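Local coordinates for protein endoglucanase (Ganoderma lucidum, PDB 5D8Z) that probably hydrolyses internal beta-1,4-glucosidic bonds of cellulose or related glucans, as an endoglucanase of glycoside hydrolase family 5, at residues K156-V161 and I194-G199; D170-A175 and A214-K219. One frame throughout, in Å; residues are numbered along the deposited sequence.

Contact 1: K156-V161 and I194-G199; sequences KIIFGV and IILLPG
F159 pairs with I195 and G160 with L196 as parallel neighbours, with CA-CA distances of 4.9 Å for F159-I195 and 5.0 Å for G160-L196, the axes of their strand segments 157-160 and 194-198 inclined at 20°. These are adjacent strands of the eight-stranded (beta/alpha)8 (TIM) barrel, joined by the beta-alpha-beta crossover through helix 171-187. Two backbone bonds fix the register: F159 N donates to I194 O at 3.2 Å, and L196 N to F159 O at 3.0 Å, the second nearly straight at 169°. F159 O is also approached by I195 CA-H.

I158 and L196 lie on one face of the sheet, with I158 CG2 3.5 Å from L196 CD1. The chi1 of I158, -77°, sets CG2 anti to the backbone N and CG1 beside it, where CG1 runs alongside I194. L196 CD1 also lies against CA of G160, which has no side chain to hold it off. Were L196 cut back to an alanine, I158 CG2 would probably lose its close neighbour on this strand and a gap would be likely to open over G160 CA.

The other face carries F159 and I195, both of which also meet I185 of helix 171-187. CD2 of the F159 ring stands 4.2 Å from I195 CG1, while I194 O lies at the ring edge. Beyond the paired residues, V161 CG2 rests 3.5 Å from I195 CG2.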
loop_
_atom_site.group_PDB
_atom_site.type_symbol
_atom_site.label_atom_id
_atom_site.label_comp_id
_atom_site.label_asym_id
_atom_site.label_seq_id
_atom_site.Cartn_x
_atom_site.Cartn_y
_atom_site.Cartn_z
ATOM N N LYS A 156 -3.740 7.101 -13.590
ATOM C CA LYS A 156 -2.938 7.490 -12.431
ATOM C C LYS A 156 -3.304 6.649 -11.197
ATOM O O LYS A 156 -2.622 6.709 -10.178
ATOM C CB LYS A 156 -3.111 8.988 -12.153
ATOM C CG LYS A 156 -2.363 9.920 -13.113
ATOM C CD LYS A 156 -0.877 9.927 -12.801
ATOM C CE LYS A 156 -0.031 10.455 -13.959
ATOM N NZ LYS A 156 0.191 11.941 -13.946
ATOM N N ILE A 157 -4.356 5.841 -11.308
ATOM C CA ILE A 157 -4.718 4.880 -10.278
ATOM C C ILE A 157 -3.908 3.565 -10.337
ATOM O O ILE A 157 -3.436 3.133 -11.394
ATOM C CB ILE A 157 -6.209 4.571 -10.335
ATOM C CG1 ILE A 157 -7.024 5.862 -10.348
ATOM C CG2 ILE A 157 -6.627 3.769 -9.116
ATOM C CD1 ILE A 157 -7.070 6.561 -9.013
ATOM N N ILE A 158 -3.712 2.966 -9.172
ATOM C CA ILE A 158 -2.887 1.781 -8.994
ATOM C C ILE A 158 -3.649 0.957 -8.004
ATOM O O ILE A 158 -3.862 1.390 -6.900
ATOM C CB ILE A 158 -1.548 2.138 -8.342
ATOM C CG1 ILE A 158 -0.614 2.783 -9.367
ATOM C CG2 ILE A 158 -0.893 0.927 -7.679
ATOM C CD1 ILE A 158 0.640 3.426 -8.779
ATOM N N PHE A 159 -4.077 -0.226 -8.395
ATOM C CA PHE A 159 -4.966 -1.008 -7.556
ATOM C C PHE A 159 -4.157 -1.923 -6.663
ATOM O O PHE A 159 -3.454 -2.813 -7.152
ATOM C CB PHE A 159 -5.893 -1.849 -8.397
ATOM C CG PHE A 159 -6.659 -1.085 -9.397
ATOM C CD1 PHE A 159 -7.900 -0.601 -9.091
ATOM C CD2 PHE A 159 -6.172 -0.922 -10.682
ATOM C CE1 PHE A 159 -8.655 0.088 -10.041
ATOM C CE2 PHE A 159 -6.919 -0.266 -11.654
ATOM C CZ PHE A 159 -8.166 0.252 -11.332
ATOM N N GLY A 160 -4.268 -1.709 -5.355
ATOM C CA GLY A 160 -3.582 -2.569 -4.397
ATOM C C GLY A 160 -4.524 -3.647 -3.891
ATOM O O GLY A 160 -5.352 -3.403 -2.974
ATOM N N VAL A 161 -4.372 -4.839 -4.464
ATOM C CA VAL A 161 -5.337 -5.917 -4.309
ATOM C C VAL A 161 -5.624 -6.201 -2.851
ATOM O O VAL A 161 -6.772 -6.281 -2.456
ATOM C CB VAL A 161 -4.841 -7.214 -4.989
ATOM C CG1 VAL A 161 -5.712 -8.394 -4.618
ATOM C CG2 VAL A 161 -4.840 -7.069 -6.503
ATOM N N ILE A 194 -1.348 -0.344 -13.164
ATOM C CA ILE A 194 -0.575 -1.281 -12.376
ATOM C C ILE A 194 -1.562 -1.959 -11.442
ATOM O O ILE A 194 -2.558 -1.358 -11.019
ATOM C CB ILE A 194 0.434 -0.547 -11.465
ATOM C CG1 ILE A 194 1.324 0.407 -12.267
ATOM C CG2 ILE A 194 1.237 -1.532 -10.648
ATOM C CD1 ILE A 194 2.660 0.747 -11.612
ATOM N N ILE A 195 -1.275 -3.209 -11.124
ATOM C CA ILE A 195 -1.939 -3.911 -10.070
ATOM C C ILE A 195 -0.850 -4.542 -9.210
ATOM O O ILE A 195 0.106 -5.131 -9.728
ATOM C CB ILE A 195 -2.839 -4.979 -10.620
ATOM C CG1 ILE A 195 -3.987 -4.370 -11.431
ATOM C CG2 ILE A 195 -3.394 -5.791 -9.481
ATOM C CD1 ILE A 195 -4.727 -5.397 -12.293
ATOM N N LEU A 196 -0.979 -4.372 -7.895
ATOM C CA LEU A 196 0.036 -4.793 -6.943
ATOM C C LEU A 196 -0.384 -6.164 -6.468
ATOM O O LEU A 196 -1.581 -6.407 -6.259
ATOM C CB LEU A 196 0.160 -3.808 -5.773
ATOM C CG LEU A 196 0.531 -2.399 -6.249
ATOM C CD1 LEU A 196 0.205 -1.296 -5.258
ATOM C CD2 LEU A 196 1.993 -2.318 -6.628
ATOM N N LEU A 197 0.572 -7.079 -6.346
ATOM C CA LEU A 197 0.242 -8.428 -5.980
ATOM C C LEU A 197 0.960 -8.768 -4.696
ATOM O O LEU A 197 2.188 -8.830 -4.681
ATOM C CB LEU A 197 0.638 -9.419 -7.062
ATOM C CG LEU A 197 0.563 -9.010 -8.520
ATOM C CD1 LEU A 197 0.905 -10.246 -9.342
ATOM C CD2 LEU A 197 -0.791 -8.452 -8.905
ATOM N N PRO A 198 0.196 -9.039 -3.636
ATOM C CA PRO A 198 0.691 -9.297 -2.320
ATOM C C PRO A 198 0.765 -10.777 -2.032
ATOM O O PRO A 198 -0.072 -11.532 -2.522
ATOM C CB PRO A 198 -0.405 -8.710 -1.458
ATOM C CG PRO A 198 -1.657 -9.070 -2.212
ATOM C CD PRO A 198 -1.273 -9.096 -3.662
ATOM N N GLY A 199 1.775 -11.176 -1.269
ATOM C CA GLY A 199 1.886 -12.506 -0.732
ATOM C C GLY A 199 1.935 -12.566 0.781
ATOM O O GLY A 199 1.497 -11.677 1.469
#

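Contact 2: D170-A175 and A214-K219; sequences DINLWA and ADALKK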
loop_
_atom_site.group_PDB
_atom_site.type_symbol
_atom_site.label_atom_id
_atom_site.label_comp_id
_atom_site.label_asym_id
_atom_site.label_seq_id
_atom_site.Cartn_x
_atom_site.Cartn_y
_atom_site.Cartn_z
ATOM N N ASP A 170 -2.450 -21.810 2.338
ATOM C CA ASP A 170 -2.034 -22.256 1.005
ATOM C C ASP A 170 -1.874 -21.093 0.043
ATOM O O ASP A 170 -2.852 -20.558 -0.488
ATOM C CB ASP A 170 -3.007 -23.270 0.407
ATOM C CG ASP A 170 -2.660 -23.638 -1.049
ATOM O OD1 ASP A 170 -2.635 -22.744 -1.918
ATOM O OD2 ASP A 170 -2.416 -24.826 -1.342
ATOM N N ILE A 171 -0.629 -20.760 -0.237
ATOM C CA ILE A 171 -0.327 -19.630 -1.065
ATOM C C ILE A 171 -0.800 -19.719 -2.520
ATOM O O ILE A 171 -1.083 -18.697 -3.157
ATOM C CB ILE A 171 1.178 -19.380 -1.055
ATOM C CG1 ILE A 171 1.478 -18.008 -1.649
ATOM C CG2 ILE A 171 1.904 -20.480 -1.815
ATOM C CD1 ILE A 171 0.956 -16.874 -0.807
ATOM N N ASN A 172 -0.875 -20.913 -3.073
ATOM C CA ASN A 172 -1.351 -21.027 -4.449
ATOM C C ASN A 172 -2.822 -20.759 -4.600
ATOM O O ASN A 172 -3.237 -20.311 -5.649
ATOM C CB ASN A 172 -1.021 -22.399 -5.037
ATOM C CG ASN A 172 0.478 -22.600 -5.199
ATOM O OD1 ASN A 172 1.135 -21.900 -6.013
ATOM N ND2 ASN A 172 1.041 -23.545 -4.417
ATOM N N LEU A 173 -3.605 -21.068 -3.564
ATOM C CA LEU A 173 -5.015 -20.717 -3.533
ATOM C C LEU A 173 -5.144 -19.217 -3.402
ATOM O O LEU A 173 -6.000 -18.613 -4.049
ATOM C CB LEU A 173 -5.736 -21.399 -2.382
ATOM C CG LEU A 173 -5.910 -22.901 -2.597
ATOM C CD1 LEU A 173 -6.407 -23.571 -1.321
ATOM C CD2 LEU A 173 -6.850 -23.185 -3.757
ATOM N N TRP A 174 -4.287 -18.618 -2.584
ATOM C CA TRP A 174 -4.224 -17.165 -2.517
ATOM C C TRP A 174 -3.860 -16.510 -3.863
ATOM O O TRP A 174 -4.485 -15.549 -4.290
ATOM C CB TRP A 174 -3.232 -16.698 -1.440
ATOM C CG TRP A 174 -3.036 -15.219 -1.472
ATOM C CD1 TRP A 174 -1.878 -14.553 -1.730
ATOM C CD2 TRP A 174 -4.034 -14.216 -1.288
ATOM N NE1 TRP A 174 -2.083 -13.190 -1.695
ATOM C CE2 TRP A 174 -3.406 -12.959 -1.440
ATOM C CE3 TRP A 174 -5.397 -14.250 -1.012
ATOM C CZ2 TRP A 174 -4.096 -11.760 -1.316
ATOM C CZ3 TRP A 174 -6.084 -13.037 -0.913
ATOM C CH2 TRP A 174 -5.429 -11.822 -1.052
ATOM N N ALA A 175 -2.839 -17.011 -4.528
ATOM C CA ALA A 175 -2.552 -16.523 -5.850
ATOM C C ALA A 175 -3.767 -16.658 -6.789
ATOM O O ALA A 175 -4.005 -15.783 -7.627
ATOM C CB ALA A 175 -1.331 -17.241 -6.396
ATOM N N ALA A 214 6.451 -15.597 -4.272
ATOM C CA ALA A 214 6.878 -15.203 -5.615
ATOM C C ALA A 214 6.534 -16.207 -6.706
ATOM O O ALA A 214 5.948 -15.833 -7.741
ATOM C CB ALA A 214 8.374 -14.934 -5.621
ATOM N N ASP A 215 6.892 -17.476 -6.505
ATOM C CA ASP A 215 6.598 -18.466 -7.557
ATOM C C ASP A 215 5.080 -18.685 -7.821
ATOM O O ASP A 215 4.627 -18.763 -8.965
ATOM C CB ASP A 215 7.412 -19.763 -7.357
ATOM C CG ASP A 215 8.773 -19.743 -8.174
ATOM O OD1 ASP A 215 8.806 -19.216 -9.331
ATOM O OD2 ASP A 215 9.814 -20.235 -7.665
ATOM N N ALA A 216 4.285 -18.678 -6.766
ATOM C CA ALA A 216 2.849 -18.733 -6.924
ATOM C C ALA A 216 2.336 -17.523 -7.682
ATOM O O ALA A 216 1.555 -17.652 -8.630
ATOM C CB ALA A 216 2.199 -18.806 -5.569
ATOM N N LEU A 217 2.793 -16.345 -7.274
ATOM C CA LEU A 217 2.253 -15.130 -7.842
ATOM C C LEU A 217 2.829 -14.825 -9.200
ATOM O O LEU A 217 2.196 -14.128 -10.002
ATOM C CB LEU A 217 2.411 -13.943 -6.883
ATOM C CG LEU A 217 1.465 -13.971 -5.669
ATOM C CD1 LEU A 217 1.844 -12.937 -4.635
ATOM C CD2 LEU A 217 0.039 -13.741 -6.101
ATOM N N LYS A 218 4.009 -15.383 -9.486
ATOM C CA LYS A 218 4.532 -15.335 -10.855
ATOM C C LYS A 218 3.547 -15.904 -11.923
ATOM O O LYS A 218 3.596 -15.498 -13.076
ATOM C CB LYS A 218 5.914 -15.981 -10.963
ATOM C CG LYS A 218 6.490 -15.737 -12.338
ATOM C CD LYS A 218 7.933 -16.133 -12.491
ATOM C CE LYS A 218 8.329 -15.929 -13.952
ATOM N NZ LYS A 218 9.586 -16.612 -14.352
ATOM N N LYS A 219 2.629 -16.787 -11.532
ATOM C CA LYS A 219 1.698 -17.413 -12.483
ATOM C C LYS A 219 0.513 -16.558 -12.852
ATOM O O LYS A 219 -0.208 -16.878 -13.782
ATOM C CB LYS A 219 1.208 -18.740 -11.937
ATOM C CG LYS A 219 2.359 -19.717 -11.706
ATOM C CD LYS A 219 1.959 -20.953 -10.915
ATOM C CE LYS A 219 3.135 -21.415 -10.066
ATOM N NZ LYS A 219 3.094 -22.854 -9.677
#
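I171, N172 and A175 meet A216 and L217 in a small, partly buried helix-helix contact on the outside of the TIM barrel. It joins the start of helix 171-187, where D170 is the N-cap, to the short helix 213-218. The segment axes run in broadly the same direction, 32° apart, and approach to 8.7 Å; 243 Å² is buried in all, and no hydrogen bond links the two segments.

Small residues bring the backbones together: the CA atoms of A175 and L217 are 5.4 Å apart, and so are those of N172 and A216. A216 CB sits among three side chains. It faces A175 CB at 3.9 Å, and it meets I171 through both CG1 and CG2. The chi1 of I171, -167°, sets CG1 anti to the backbone N and CG2 between N and the carbonyl carbon; both branches lean toward A216 CB while the hydrogen on I171 CB points away from it. The amide of N172 comes from the more exposed side, its OD1 close to the same methyl.

A175 CB in turn touches the carbonyl O of A216. On the more buried side L217 completes the contact, its CD2 branch reaching to 3.8 Å from A175 CB.

How the contacts relate
The centres of contacts 1 and 2 lie 16 Å apart, contact 1 about 8 Å from the centre of the chain and contact 2 about 19 Å from it. Their segments alternate in sequence: strand 157-160, helix 171-187, strand 194-198, then helix 213-218. Contact 1 is thus a strand pairing within the barrel wall, contact 2 a helix pairing in the surrounding layer. They touch directly, through a probable hydrogen bond from W174 NE1 to P198 O, 2.7 Å long, and through L217 CD1 packing on P198 and G199. Strand 194-198 is thereby tied at its C-terminal end to both helices, on the side leading to the glucose-binding residue W202.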